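Local coordinates for GH26A (Muricauda sp. MAR_2010_75, PDB 6Q75), which probably hydrolyses beta-linked mannan-type polysaccharides or related glycans, as a glycoside hydrolase of family 26, at residues F296-S300 with N301-T305. Sequence-based numbering, arbitrary orientation.
Sequences FMVWS and NWIET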
# COMPACT_ATOMS: atom_id res chain seq x y z
N PHE A 296 -9.93 -4.28 0.23
CA PHE A 296 -9.02 -5.26 0.79
C PHE A 296 -8.10 -5.71 -0.33
O PHE A 296 -8.48 -5.64 -1.49
CB PHE A 296 -9.78 -6.46 1.40
CG PHE A 296 -10.57 -7.26 0.40
CD1 PHE A 296 -9.95 -8.18 -0.45
CD2 PHE A 296 -11.96 -7.17 0.38
CE1 PHE A 296 -10.71 -8.95 -1.35
CE2 PHE A 296 -12.71 -7.93 -0.52
CZ PHE A 296 -12.09 -8.83 -1.38
N MET A 297 -6.88 -6.17 0.03
CA MET A 297 -5.96 -6.68 -0.97
C MET A 297 -5.36 -7.99 -0.46
O MET A 297 -4.55 -7.97 0.47
CB MET A 297 -4.84 -5.67 -1.28
CG MET A 297 -4.03 -6.12 -2.48
SD MET A 297 -2.55 -5.16 -2.83
CE MET A 297 -1.58 -5.48 -1.35
N VAL A 298 -5.77 -9.11 -1.04
CA VAL A 298 -5.23 -10.40 -0.63
C VAL A 298 -3.79 -10.55 -1.09
O VAL A 298 -3.42 -10.12 -2.20
CB VAL A 298 -6.11 -11.54 -1.17
CG1 VAL A 298 -5.52 -12.89 -0.79
CG2 VAL A 298 -7.48 -11.41 -0.60
N TRP A 299 -2.96 -11.13 -0.23
CA TRP A 299 -1.53 -11.23 -0.50
C TRP A 299 -1.25 -12.45 -1.36
O TRP A 299 -1.22 -13.57 -0.87
CB TRP A 299 -0.75 -11.33 0.81
CG TRP A 299 0.74 -11.24 0.55
CD1 TRP A 299 1.63 -12.27 0.48
CD2 TRP A 299 1.48 -10.04 0.23
NE1 TRP A 299 2.90 -11.78 0.20
CE2 TRP A 299 2.82 -10.42 0.04
CE3 TRP A 299 1.13 -8.69 0.14
CZ2 TRP A 299 3.83 -9.49 -0.27
CZ3 TRP A 299 2.13 -7.77 -0.16
CH2 TRP A 299 3.46 -8.18 -0.37
N SER A 300 -0.99 -12.24 -2.65
CA SER A 300 -0.58 -13.33 -3.55
C SER A 300 -1.30 -14.65 -3.32
O SER A 300 -2.52 -14.71 -3.46
CB SER A 300 0.93 -13.51 -3.45
OG SER A 300 1.54 -12.29 -3.91
N ASN A 301 -0.56 -15.73 -3.03
CA ASN A 301 -1.24 -17.03 -3.02
C ASN A 301 -2.02 -17.28 -1.74
O ASN A 301 -2.57 -18.38 -1.59
CB ASN A 301 -0.27 -18.20 -3.26
CG ASN A 301 -1.00 -19.47 -3.78
OD1 ASN A 301 -1.89 -19.37 -4.62
ND2 ASN A 301 -0.63 -20.64 -3.26
N TRP A 302 -2.11 -16.32 -0.82
CA TRP A 302 -3.05 -16.48 0.28
C TRP A 302 -4.48 -16.56 -0.23
O TRP A 302 -5.36 -17.06 0.48
CB TRP A 302 -2.89 -15.34 1.29
CG TRP A 302 -1.84 -15.55 2.36
CD1 TRP A 302 -2.06 -15.62 3.71
CD2 TRP A 302 -0.42 -15.72 2.18
NE1 TRP A 302 -0.87 -15.82 4.38
CE2 TRP A 302 0.15 -15.88 3.46
CE3 TRP A 302 0.42 -15.75 1.06
CZ2 TRP A 302 1.52 -16.07 3.66
CZ3 TRP A 302 1.78 -15.94 1.25
CH2 TRP A 302 2.32 -16.10 2.54
N ILE A 303 -4.72 -16.14 -1.48
CA ILE A 303 -6.03 -16.29 -2.08
C ILE A 303 -6.43 -17.76 -2.12
O ILE A 303 -7.62 -18.09 -2.11
CB ILE A 303 -6.07 -15.64 -3.48
CG1 ILE A 303 -7.51 -15.51 -4.01
CG2 ILE A 303 -5.21 -16.42 -4.47
CD1 ILE A 303 -8.44 -14.62 -3.13
N GLU A 304 -5.46 -18.67 -2.15
CA GLU A 304 -5.67 -20.11 -2.13
C GLU A 304 -5.33 -20.75 -0.80
O GLU A 304 -6.09 -21.60 -0.31
CB GLU A 304 -4.83 -20.75 -3.25
CG GLU A 304 -4.51 -22.23 -3.12
CD GLU A 304 -3.70 -22.73 -4.33
OE1 GLU A 304 -4.25 -22.72 -5.45
OE2 GLU A 304 -2.53 -23.14 -4.15
N THR A 305 -4.24 -20.33 -0.15
CA THR A 305 -3.81 -21.04 1.05
C THR A 305 -4.54 -20.59 2.31
O THR A 305 -4.56 -21.33 3.30
CB THR A 305 -2.30 -20.88 1.25
OG1 THR A 305 -2.01 -19.50 1.47
CG2 THR A 305 -1.55 -21.34 0.01
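W299 and W302 meet edge to face where the eighth strand of the (beta/alpha)8 (TIM) barrel, residues 293-299, turns at its C-terminal end into the short helix 302-305, a worked example of how a beta turn brings two aromatic rings together. The W299 edge, led by CD1, is directed at the face of W302, 3.7 Å from W302 CE3; the five-membered ring of W299 and the six-membered ring of W302 stand at 78°, centroids 5.3 Å apart. W299 CG lies opposite its backbone N (chi1 -172°), and the two side chains run alongside each other. The backbone carrying both indoles is a type II' turn from W299 to W302, closed by a hydrogen bond from W302 N to W299 O of 2.9 Å. The next amide, I303 N, reaches S300 O at 3.3 Å and nearly straight, at 171°, so two successive carbonyls grip the start of the helix. On the other side of the strand from the W299 indole, V298 CG1 packs against the first helical turn, 3.9 Å from I303 CB, and the two side chains cross at about a right angle. Further out, H51 stacks on W299 and Y252 meets W302 edge to face. Bound Tris and glycerol, probably from the crystallisation liquor, lie beside W299, consistent with a sugar-binding cleft here. N301 ties the turn to the helix: N301 O accepts from both E304 N and T305 N, K63 NZ hydrogen-bonds N301 OD1 and forms a salt bridge with E304 OE1, and N301 ND2 donates to E304 OE2 at 3.3 Å, from above the carboxylate plane.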